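Long-range contacts in 3-ketosteroid-delta4-5alpha-dehydrogenase (Rhodococcus jostii, PDB 4AT2), which probably uses its bound FAD to introduce the delta-4 double bond into 3-ketosteroids in steroid catabolism: residues A[36-41]-A[247-252]; A[68-73]-A[223-228]; A[234-239]-A[469-474]. All blocks are in the same frame, centred on the assembly; numbering follows the deposited sequence.

Overall arrangement
The three contacts lie side by side where the FAD domain holds the adenine end of the cofactor. Interactions 1 and 2 have centres about 11 Å apart and share an apolar layer: Y40 CE1 lies 3.4 Å from M223 CE. Interaction 3 lies about 14 Å from both, measured between centres. V250 O and I239 N, 2.9 Å apart, link it to interaction 1, and L70 CD1 meets I239 CD1 at 3.6 Å to link it to interaction 2. Strands 223-230, 236-243 and 246-252 are consecutive in one mixed sheet. FAD is bound directly at 68-73/223-228. The side chain of V250 is about 10 Å from it. The side chain of L471 is about 12 Å from FAD.

Interaction 1 of 3, residues A[36-41]-A[247-252]; sequences TEWDYE and EVAVRA
E247 O and D39 OD1 are bridged by a water. V248 CB lies 3.6 Å from D39 OD2. A249 N donates to D39 OD2 at 2.8 Å, on the anti side of the carboxylate and nearly straight (164°). A249 O receives D39 N and, weakly, Y40 N. A249 CB touches W38 CE3. At V250 the parallel pairing with Y40 begins. V250 CG2 packs on Y40 CD1 at 4.0 Å, while Y40 OH bonds to Q243. R251 N donates to Y40 O at 2.9 Å. The R251 side chain crosses the W38 indole. Its CD sits over the five-membered ring, 3.5 Å from the centroid, in a CH-pi contact. The bend at chi3 (89°) then turns NE to E41 OE1, 3.1 Å away. This salt bridge lies near the guanidinium plane but above the carboxylate plane. With W38 cut back to an alanine, the CH2 groups of R251 would probably lose the ring they lie on, leaving the arm held mainly by E41. Strand 40-42, outermost in its sheet within this chain, is joined to strand 246-252 by polar grips at both ends. R253 makes a long, weak ion pair with E41, and this positive charge probably favours its ionised form.

Interaction 2 of 3, residues A[68-73]-A[223-228]; sequences LVLERT and MRVQTL. With FAD (flavin-adenine dinucleotide), chain D.
R72 and R224 lie side by side and point the same way, although they carry like charges. R224 CD sits over one face of the R72 guanidinium, 3.9 Å from R72 NE, and the two guanidinium planes are nearly perpendicular. The R72 chain is extended from CG to NE, with CG anti to the backbone N (chi1 173°), which carries it past the adenine. The edge of its guanidinium faces FAD N7A, and D289 forms a salt bridge with it. M223 N donates to E71 O at 2.8 Å. L70 CD2 packs on M223 CE, and L70 CD1 meets V225 CG2 at 3.9 Å. E71 directly follows strand 67-70, consistent with the acidic residue after the second strand of a Rossmann-type FAD fold. Its OE1 takes FAD O3B and its OE2 takes FAD O2B, both at 2.7 Å. T73 N and T73 OG1 reach OE2 from opposite faces of the carboxylate, which should fix its rotation. V225 N donates to FAD N1A at 2.9 Å, and FAD N6A donates to V225 O. E71 therefore grips the ribose diol, V225 pairs with the adenine edge, and R72 lies along the base. The D289 salt bridge probably eases the crowding of positive charge.

Interaction 3 of 3, residues A[234-239]-A[469-474]; sequences GRVVGI and PGLFAA
The corner at P469 and G470, where the chain turns into strand 471-473 of the parallel Rossmann-type sheet, is met here by the start of strand 236-243 of the mixed sheet. One backbone hydrogen bond joins the segments: V236 N donates to P469 O at 2.9 Å, almost straight (173°). R235 lies across the corner. Its CG is 4.1 Å from P469 CB. R235 runs out straight from its backbone (chi1 179°) and reaches past the corner. G470 CA lies over one face of the guanidinium, offset toward its rim and 3.9 Å from R235 NH2. Any side chain at G470 would point toward the first segment. A CB there would fall about 2.3 Å from V236 O, a clash, and the positive phi (83°) also favours glycine. The close approach of the two backbones therefore probably depends on a bare CA at this turn. V236 CG2 packs on L471 CB at 4.0 Å; both residues are buried, whereas P469 is exposed. The contact is structural packing between two sheets. V236 also rests on V256 of strand 255-258 and on L228 of strand 223-230. L471 touches L258 and V460. G470 is hydrogen-bonded through its backbone to V256 of strand 255-258, the neighbour of strand 471-473, which is outermost in the parallel sheet within this chain.

Interaction 1 of 3, residues A[36-41]-A[247-252]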
loop_
_atom_site.group_PDB
_atom_site.type_symbol
_atom_site.label_atom_id
_atom_site.label_comp_id
_atom_site.label_asym_id
_atom_site.label_seq_id
_atom_site.Cartn_x
_atom_site.Cartn_y
_atom_site.Cartn_z
ATOM N N THR A 36 34.773 19.825 12.185
ATOM C CA THR A 36 35.914 20.540 12.759
ATOM C C THR A 36 35.712 20.843 14.240
ATOM O O THR A 36 36.667 20.797 15.024
ATOM C CB THR A 36 36.245 21.832 11.977
ATOM O OG1 THR A 36 35.158 22.759 12.087
ATOM C CG2 THR A 36 36.497 21.518 10.502
ATOM N N GLU A 37 34.473 21.151 14.619
ATOM C CA GLU A 37 34.122 21.319 16.027
ATOM C C GLU A 37 32.672 20.932 16.283
ATOM O O GLU A 37 31.810 21.099 15.416
ATOM C CB GLU A 37 34.400 22.748 16.518
ATOM C CG GLU A 37 33.403 23.801 16.053
ATOM C CD GLU A 37 33.492 25.081 16.865
ATOM O OE1 GLU A 37 34.531 25.771 16.779
ATOM O OE2 GLU A 37 32.520 25.397 17.589
ATOM N N TRP A 38 32.421 20.407 17.476
ATOM C CA TRP A 38 31.077 20.039 17.897
ATOM C C TRP A 38 30.493 21.173 18.677
ATOM O O TRP A 38 31.076 21.614 19.671
ATOM C CB TRP A 38 31.123 18.776 18.742
ATOM C CG TRP A 38 31.615 17.564 17.986
ATOM C CD1 TRP A 38 32.877 16.972 18.046
ATOM C CD2 TRP A 38 30.858 16.743 17.030
ATOM N NE1 TRP A 38 32.947 15.874 17.218
ATOM C CE2 TRP A 38 31.774 15.684 16.579
ATOM C CE3 TRP A 38 29.567 16.780 16.517
ATOM C CZ2 TRP A 38 31.387 14.722 15.660
ATOM C CZ3 TRP A 38 29.191 15.800 15.593
ATOM C CH2 TRP A 38 30.078 14.793 15.178
ATOM N N ASP A 39 29.353 21.683 18.226
ATOM C CA ASP A 39 28.687 22.788 18.909
ATOM C C ASP A 39 28.063 22.352 20.224
ATOM O O ASP A 39 28.011 23.126 21.185
ATOM C CB ASP A 39 27.628 23.419 18.009
ATOM C CG ASP A 39 28.223 24.012 16.768
ATOM O OD1 ASP A 39 28.607 25.197 16.819
ATOM O OD2 ASP A 39 28.359 23.297 15.760
ATOM N N TYR A 40 27.587 21.110 20.251
ATOM C CA TYR A 40 26.976 20.524 21.432
ATOM C C TYR A 40 27.416 19.069 21.499
ATOM O O TYR A 40 27.768 18.477 20.475
ATOM C CB TYR A 40 25.439 20.585 21.368
ATOM C CG TYR A 40 24.840 21.970 21.209
ATOM C CD1 TYR A 40 24.619 22.503 19.945
ATOM C CD2 TYR A 40 24.473 22.733 22.322
ATOM C CE1 TYR A 40 24.074 23.767 19.781
ATOM C CE2 TYR A 40 23.918 24.002 22.170
ATOM C CZ TYR A 40 23.717 24.508 20.894
ATOM O OH TYR A 40 23.158 25.761 20.713
ATOM N N GLU A 41 27.397 18.503 22.701
ATOM C CA GLU A 41 27.713 17.087 22.906
ATOM C C GLU A 41 26.819 16.512 23.998
ATOM O O GLU A 41 26.498 17.194 24.968
ATOM C CB GLU A 41 29.181 16.882 23.311
ATOM C CG GLU A 41 30.216 17.402 22.325
ATOM C CD GLU A 41 31.642 17.249 22.839
ATOM O OE1 GLU A 41 32.051 16.103 23.146
ATOM O OE2 GLU A 41 32.354 18.277 22.939
ATOM N N GLU A 247 24.602 26.408 10.571
ATOM C CA GLU A 247 24.853 24.977 10.709
ATOM C C GLU A 247 25.540 24.689 12.037
ATOM O O GLU A 247 26.505 25.370 12.408
ATOM C CB GLU A 247 25.706 24.443 9.551
ATOM C CG GLU A 247 26.108 22.985 9.744
ATOM C CD GLU A 247 26.810 22.376 8.547
ATOM O OE1 GLU A 247 26.244 22.419 7.439
ATOM O OE2 GLU A 247 27.918 21.829 8.726
ATOM N N VAL A 248 25.031 23.684 12.750
ATOM C CA VAL A 248 25.642 23.211 13.988
ATOM C C VAL A 248 25.851 21.694 13.921
ATOM O O VAL A 248 25.131 20.993 13.200
ATOM C CB VAL A 248 24.816 23.602 15.240
ATOM C CG1 VAL A 248 24.735 25.120 15.389
ATOM C CG2 VAL A 248 23.412 22.997 15.191
ATOM N N ALA A 249 26.843 21.192 14.653
ATOM C CA ALA A 249 27.039 19.736 14.768
ATOM C C ALA A 249 26.871 19.316 16.221
ATOM O O ALA A 249 27.378 19.975 17.128
ATOM C CB ALA A 249 28.414 19.337 14.244
ATOM N N VAL A 250 26.154 18.219 16.441
ATOM C CA VAL A 250 25.861 17.750 17.790
ATOM C C VAL A 250 26.376 16.325 17.934
ATOM O O VAL A 250 25.964 15.444 17.180
ATOM C CB VAL A 250 24.339 17.779 18.078
ATOM C CG1 VAL A 250 24.062 17.266 19.480
ATOM C CG2 VAL A 250 23.771 19.190 17.903
ATOM N N ARG A 251 27.270 16.108 18.897
ATOM C CA ARG A 251 27.893 14.803 19.096
ATOM C C ARG A 251 27.043 13.917 19.996
ATOM O O ARG A 251 26.513 14.386 21.000
ATOM C CB ARG A 251 29.288 14.950 19.700
ATOM C CG ARG A 251 30.093 13.669 19.574
ATOM C CD ARG A 251 31.579 13.921 19.684
ATOM N NE ARG A 251 32.044 13.860 21.064
ATOM C CZ ARG A 251 32.342 12.731 21.706
ATOM N NH1 ARG A 251 32.190 11.554 21.102
ATOM N NH2 ARG A 251 32.776 12.778 22.961
ATOM N N ALA A 252 26.904 12.647 19.606
ATOM C CA ALA A 252 26.165 11.649 20.385
ATOM C C ALA A 252 27.115 10.516 20.744
ATOM O O ALA A 252 27.407 9.658 19.898
ATOM C CB ALA A 252 24.971 11.116 19.582
HETATM O O HOH W 1 28.045 26.479 14.543
#

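Interaction 2 of 3, residues A[68-73]-A[223-228]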
loop_
_atom_site.group_PDB
_atom_site.type_symbol
_atom_site.label_atom_id
_atom_site.label_comp_id
_atom_site.label_asym_id
_atom_site.label_seq_id
_atom_site.Cartn_x
_atom_site.Cartn_y
_atom_site.Cartn_z
ATOM N N LEU A 68 20.408 15.116 25.527
ATOM C CA LEU A 68 20.074 16.372 24.865
ATOM C C LEU A 68 18.993 16.152 23.812
ATOM O O LEU A 68 19.179 15.368 22.890
ATOM C CB LEU A 68 21.324 17.001 24.230
ATOM C CG LEU A 68 21.156 18.259 23.366
ATOM C CD1 LEU A 68 20.552 19.403 24.180
ATOM C CD2 LEU A 68 22.495 18.664 22.747
ATOM N N VAL A 69 17.871 16.856 23.968
ATOM C CA VAL A 69 16.780 16.803 23.000
ATOM C C VAL A 69 16.931 17.979 22.046
ATOM O O VAL A 69 17.162 19.099 22.482
ATOM C CB VAL A 69 15.401 16.873 23.699
ATOM C CG1 VAL A 69 14.267 16.766 22.677
ATOM C CG2 VAL A 69 15.261 15.749 24.711
ATOM N N LEU A 70 16.805 17.708 20.748
ATOM C CA LEU A 70 16.878 18.745 19.722
ATOM C C LEU A 70 15.491 18.909 19.103
ATOM O O LEU A 70 14.948 17.967 18.517
ATOM C CB LEU A 70 17.883 18.331 18.649
ATOM C CG LEU A 70 19.271 17.895 19.107
ATOM C CD1 LEU A 70 20.033 17.421 17.887
ATOM C CD2 LEU A 70 20.016 19.047 19.774
ATOM N N GLU A 71 14.910 20.098 19.247
ATOM C CA GLU A 71 13.540 20.320 18.792
ATOM C C GLU A 71 13.507 21.419 17.744
ATOM O O GLU A 71 14.077 22.494 17.952
ATOM C CB GLU A 71 12.636 20.672 19.984
ATOM C CG GLU A 71 11.272 21.257 19.633
ATOM C CD GLU A 71 10.453 20.382 18.701
ATOM O OE1 GLU A 71 10.499 19.133 18.832
ATOM O OE2 GLU A 71 9.756 20.952 17.827
ATOM N N ARG A 72 12.837 21.143 16.625
ATOM C CA ARG A 72 12.818 22.054 15.471
ATOM C C ARG A 72 12.048 23.352 15.726
ATOM O O ARG A 72 12.447 24.427 15.260
ATOM C CB ARG A 72 12.232 21.313 14.266
ATOM C CG ARG A 72 11.988 22.153 13.034
ATOM C CD ARG A 72 11.522 21.227 11.925
ATOM N NE ARG A 72 11.275 21.941 10.679
ATOM C CZ ARG A 72 10.955 21.340 9.536
ATOM N NH1 ARG A 72 10.853 20.014 9.483
ATOM N NH2 ARG A 72 10.746 22.062 8.446
ATOM N N THR A 73 10.940 23.256 16.451
ATOM C CA THR A 73 10.136 24.448 16.753
ATOM C C THR A 73 10.660 25.121 18.018
ATOM O O THR A 73 11.716 24.762 18.527
ATOM C CB THR A 73 8.636 24.114 16.918
ATOM O OG1 THR A 73 8.441 23.417 18.150
ATOM C CG2 THR A 73 8.120 23.255 15.759
ATOM N N MET A 223 16.121 23.709 16.423
ATOM C CA MET A 223 17.075 22.732 15.923
ATOM C C MET A 223 16.444 21.920 14.825
ATOM O O MET A 223 15.719 20.964 15.110
ATOM C CB MET A 223 17.462 21.760 17.035
ATOM C CG MET A 223 18.602 22.223 17.903
ATOM S SD MET A 223 20.201 21.961 17.107
ATOM C CE MET A 223 21.233 22.397 18.499
ATOM N N ARG A 224 16.700 22.294 13.575
ATOM C CA ARG A 224 16.219 21.495 12.466
ATOM C C ARG A 224 17.279 20.473 12.067
ATOM O O ARG A 224 18.214 20.788 11.348
ATOM C CB ARG A 224 15.835 22.368 11.274
ATOM C CG ARG A 224 15.121 21.569 10.182
ATOM C CD ARG A 224 14.750 22.428 8.990
ATOM N NE ARG A 224 15.935 22.899 8.274
ATOM C CZ ARG A 224 15.908 23.763 7.263
ATOM N NH1 ARG A 224 14.750 24.261 6.836
ATOM N NH2 ARG A 224 17.040 24.129 6.678
ATOM N N VAL A 225 17.132 19.241 12.541
ATOM C CA VAL A 225 18.117 18.214 12.228
ATOM C C VAL A 225 18.054 17.911 10.736
ATOM O O VAL A 225 16.966 17.804 10.178
ATOM C CB VAL A 225 17.896 16.940 13.082
ATOM C CG1 VAL A 225 18.907 15.856 12.726
ATOM C CG2 VAL A 225 17.992 17.274 14.559
ATOM N N GLN A 226 19.224 17.779 10.106
ATOM C CA GLN A 226 19.332 17.655 8.652
ATOM C C GLN A 226 19.943 16.342 8.178
ATOM O O GLN A 226 19.483 15.767 7.191
ATOM C CB GLN A 226 20.177 18.799 8.085
ATOM C CG GLN A 226 19.528 20.172 8.164
ATOM C CD GLN A 226 20.536 21.279 7.937
ATOM O OE1 GLN A 226 20.231 22.302 7.322
ATOM N NE2 GLN A 226 21.746 21.077 8.426
ATOM N N THR A 227 21.016 15.895 8.835
ATOM C CA THR A 227 21.790 14.728 8.374
ATOM C C THR A 227 22.456 14.015 9.553
ATOM O O THR A 227 22.753 14.652 10.564
ATOM C CB THR A 227 22.915 15.122 7.376
ATOM O OG1 THR A 227 24.111 15.451 8.087
ATOM C CG2 THR A 227 22.537 16.316 6.506
ATOM N N LEU A 228 22.742 12.726 9.394
ATOM C CA LEU A 228 23.459 11.970 10.409
ATOM C C LEU A 228 24.954 12.064 10.150
ATOM O O LEU A 228 25.378 12.184 9.001
ATOM C CB LEU A 228 23.021 10.508 10.379
ATOM C CG LEU A 228 21.522 10.316 10.687
ATOM C CD1 LEU A 228 21.032 8.927 10.309
ATOM C CD2 LEU A 228 21.224 10.584 12.156
HETATM P PA FAD D . 5.393 14.437 17.476
HETATM O O1A FAD D . 4.643 14.319 18.745
HETATM O O2A FAD D . 4.848 15.286 16.406
HETATM O O5B FAD D . 6.873 14.937 17.826
HETATM C C5B FAD D . 7.859 15.093 16.801
HETATM C C4B FAD D . 8.704 16.338 17.121
HETATM O O4B FAD D . 9.769 16.333 16.146
HETATM C C3B FAD D . 7.883 17.611 16.879
HETATM O O3B FAD D . 7.965 18.460 18.051
HETATM C C2B FAD D . 8.544 18.248 15.651
HETATM O O2B FAD D . 8.491 19.697 15.733
HETATM C C1B FAD D . 9.977 17.728 15.759
HETATM N N9A FAD D . 10.711 17.713 14.475
HETATM C C8A FAD D . 10.243 17.495 13.240
HETATM N N7A FAD D . 11.265 17.564 12.390
HETATM C C5A FAD D . 12.386 17.814 13.095
HETATM C C6A FAD D . 13.689 17.985 12.765
HETATM N N6A FAD D . 14.051 17.895 11.485
HETATM N N1A FAD D . 14.628 18.239 13.693
HETATM C C2A FAD D . 14.278 18.323 15.032
HETATM N N3A FAD D . 12.937 18.150 15.362
HETATM C C4A FAD D . 12.028 17.902 14.383
HETATM N N1 FAD D . -2.739 9.363 18.099
HETATM C C2 FAD D . -3.056 8.607 19.213
HETATM O O2 FAD D . -2.449 7.565 19.420
HETATM N N3 FAD D . -4.060 9.034 20.095
HETATM C C4 FAD D . -4.774 10.205 19.834
HETATM O O4 FAD D . -5.661 10.542 20.624
HETATM C C4X FAD D . -4.457 10.966 18.703
HETATM N N5 FAD D . -5.144 12.096 18.407
HETATM C C5X FAD D . -4.978 12.676 17.202
HETATM C C6 FAD D . -5.853 13.682 16.778
HETATM C C7 FAD D . -5.681 14.302 15.538
HETATM C C7M FAD D . -6.593 15.310 15.164
HETATM C C8 FAD D . -4.621 13.904 14.696
HETATM C C8M FAD D . -4.385 14.492 13.436
HETATM C C9 FAD D . -3.743 12.908 15.128
HETATM C C9A FAD D . -3.930 12.276 16.367
HETATM N N10 FAD D . -3.102 11.284 16.777
HETATM C C10 FAD D . -3.442 10.545 17.842
HETATM C "C1'" FAD D . -1.783 11.026 16.142
HETATM C "C2'" FAD D . -0.657 11.501 17.073
HETATM O "O2'" FAD D . -0.958 12.857 17.409
HETATM C "C3'" FAD D . 0.709 11.431 16.371
HETATM O "O3'" FAD D . 0.799 10.307 15.478
HETATM C "C4'" FAD D . 1.826 11.349 17.424
HETATM O "O4'" FAD D . 1.704 12.483 18.295
HETATM C "C5'" FAD D . 3.203 11.368 16.754
HETATM O "O5'" FAD D . 4.206 11.206 17.775
HETATM P P FAD D . 5.754 11.509 17.439
HETATM O O1P FAD D . 6.216 10.657 16.338
HETATM O O2P FAD D . 6.497 11.524 18.743
HETATM O O3P FAD D . 5.660 12.989 16.762
#

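Interaction 3 of 3, residues A[234-239]-A[469-474]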
loop_
_atom_site.group_PDB
_atom_site.type_symbol
_atom_site.label_atom_id
_atom_site.label_comp_id
_atom_site.label_asym_id
_atom_site.label_seq_id
_atom_site.Cartn_x
_atom_site.Cartn_y
_atom_site.Cartn_z
ATOM N N GLY A 234 30.842 3.194 10.096
ATOM C CA GLY A 234 29.426 3.343 9.765
ATOM C C GLY A 234 28.546 3.605 10.982
ATOM O O GLY A 234 27.329 3.722 10.856
ATOM N N ARG A 235 29.152 3.692 12.161
ATOM C CA ARG A 235 28.420 4.028 13.385
ATOM C C ARG A 235 27.914 5.479 13.342
ATOM O O ARG A 235 28.648 6.385 12.940
ATOM C CB ARG A 235 29.320 3.842 14.616
ATOM C CG ARG A 235 28.622 4.197 15.919
ATOM C CD ARG A 235 29.496 4.152 17.164
ATOM N NE ARG A 235 28.642 4.477 18.308
ATOM C CZ ARG A 235 27.891 3.591 18.963
ATOM N NH1 ARG A 235 27.922 2.300 18.646
ATOM N NH2 ARG A 235 27.115 3.992 19.954
ATOM N N VAL A 236 26.672 5.693 13.771
ATOM C CA VAL A 236 26.131 7.042 13.890
ATOM C C VAL A 236 26.687 7.642 15.175
ATOM O O VAL A 236 26.484 7.093 16.260
ATOM C CB VAL A 236 24.588 7.040 13.908
ATOM C CG1 VAL A 236 24.044 8.428 14.204
ATOM C CG2 VAL A 236 24.055 6.544 12.570
ATOM N N VAL A 237 27.389 8.768 15.042
ATOM C CA VAL A 237 28.113 9.373 16.165
ATOM C C VAL A 237 27.668 10.813 16.429
ATOM O O VAL A 237 28.241 11.508 17.266
ATOM C CB VAL A 237 29.644 9.336 15.939
ATOM C CG1 VAL A 237 30.135 7.892 15.883
ATOM C CG2 VAL A 237 30.020 10.125 14.691
ATOM N N GLY A 238 26.637 11.259 15.716
ATOM C CA GLY A 238 26.119 12.616 15.916
ATOM C C GLY A 238 25.191 13.025 14.796
ATOM O O GLY A 238 24.841 12.205 13.949
ATOM N N ILE A 239 24.788 14.294 14.797
ATOM C CA ILE A 239 23.913 14.835 13.756
ATOM C C ILE A 239 24.381 16.227 13.340
ATOM O O ILE A 239 25.112 16.885 14.081
ATOM C CB ILE A 239 22.422 14.904 14.200
ATOM C CG1 ILE A 239 22.192 15.901 15.352
ATOM C CG2 ILE A 239 21.901 13.532 14.590
ATOM C CD1 ILE A 239 22.055 17.356 14.924
ATOM N N PRO A 469 24.616 0.618 13.952
ATOM C CA PRO A 469 25.174 1.028 15.240
ATOM C C PRO A 469 24.954 2.510 15.547
ATOM O O PRO A 469 25.115 3.359 14.667
ATOM C CB PRO A 469 26.672 0.697 15.092
ATOM C CG PRO A 469 26.706 -0.388 14.063
ATOM C CD PRO A 469 25.635 0.006 13.083
ATOM N N GLY A 470 24.559 2.802 16.787
ATOM C CA GLY A 470 24.363 4.170 17.241
ATOM C C GLY A 470 23.025 4.796 16.885
ATOM O O GLY A 470 22.777 5.943 17.264
ATOM N N LEU A 471 22.177 4.066 16.149
ATOM C CA LEU A 471 20.932 4.638 15.615
ATOM C C LEU A 471 19.674 3.953 16.123
ATOM O O LEU A 471 19.495 2.743 15.966
ATOM C CB LEU A 471 20.941 4.636 14.082
ATOM C CG LEU A 471 19.857 5.510 13.428
ATOM C CD1 LEU A 471 20.008 6.978 13.813
ATOM C CD2 LEU A 471 19.900 5.315 11.916
ATOM N N PHE A 472 18.800 4.762 16.710
ATOM C CA PHE A 472 17.570 4.281 17.325
ATOM C C PHE A 472 16.434 5.167 16.865
ATOM O O PHE A 472 16.667 6.284 16.380
ATOM C CB PHE A 472 17.718 4.315 18.847
ATOM C CG PHE A 472 18.947 3.594 19.321
ATOM C CD1 PHE A 472 18.908 2.219 19.540
ATOM C CD2 PHE A 472 20.164 4.272 19.442
ATOM C CE1 PHE A 472 20.053 1.538 19.924
ATOM C CE2 PHE A 472 21.315 3.593 19.826
ATOM C CZ PHE A 472 21.253 2.227 20.072
ATOM N N ALA A 473 15.203 4.683 17.000
ATOM C CA ALA A 473 14.059 5.478 16.522
ATOM C C ALA A 473 12.754 5.007 17.123
ATOM O O ALA A 473 12.602 3.824 17.427
ATOM C CB ALA A 473 13.979 5.451 14.998
ATOM N N ALA A 474 11.809 5.934 17.271
ATOM C CA ALA A 474 10.476 5.591 17.766
ATOM C C ALA A 474 9.478 6.652 17.344
ATOM O O ALA A 474 9.861 7.752 16.928
ATOM C CB ALA A 474 10.484 5.433 19.281
#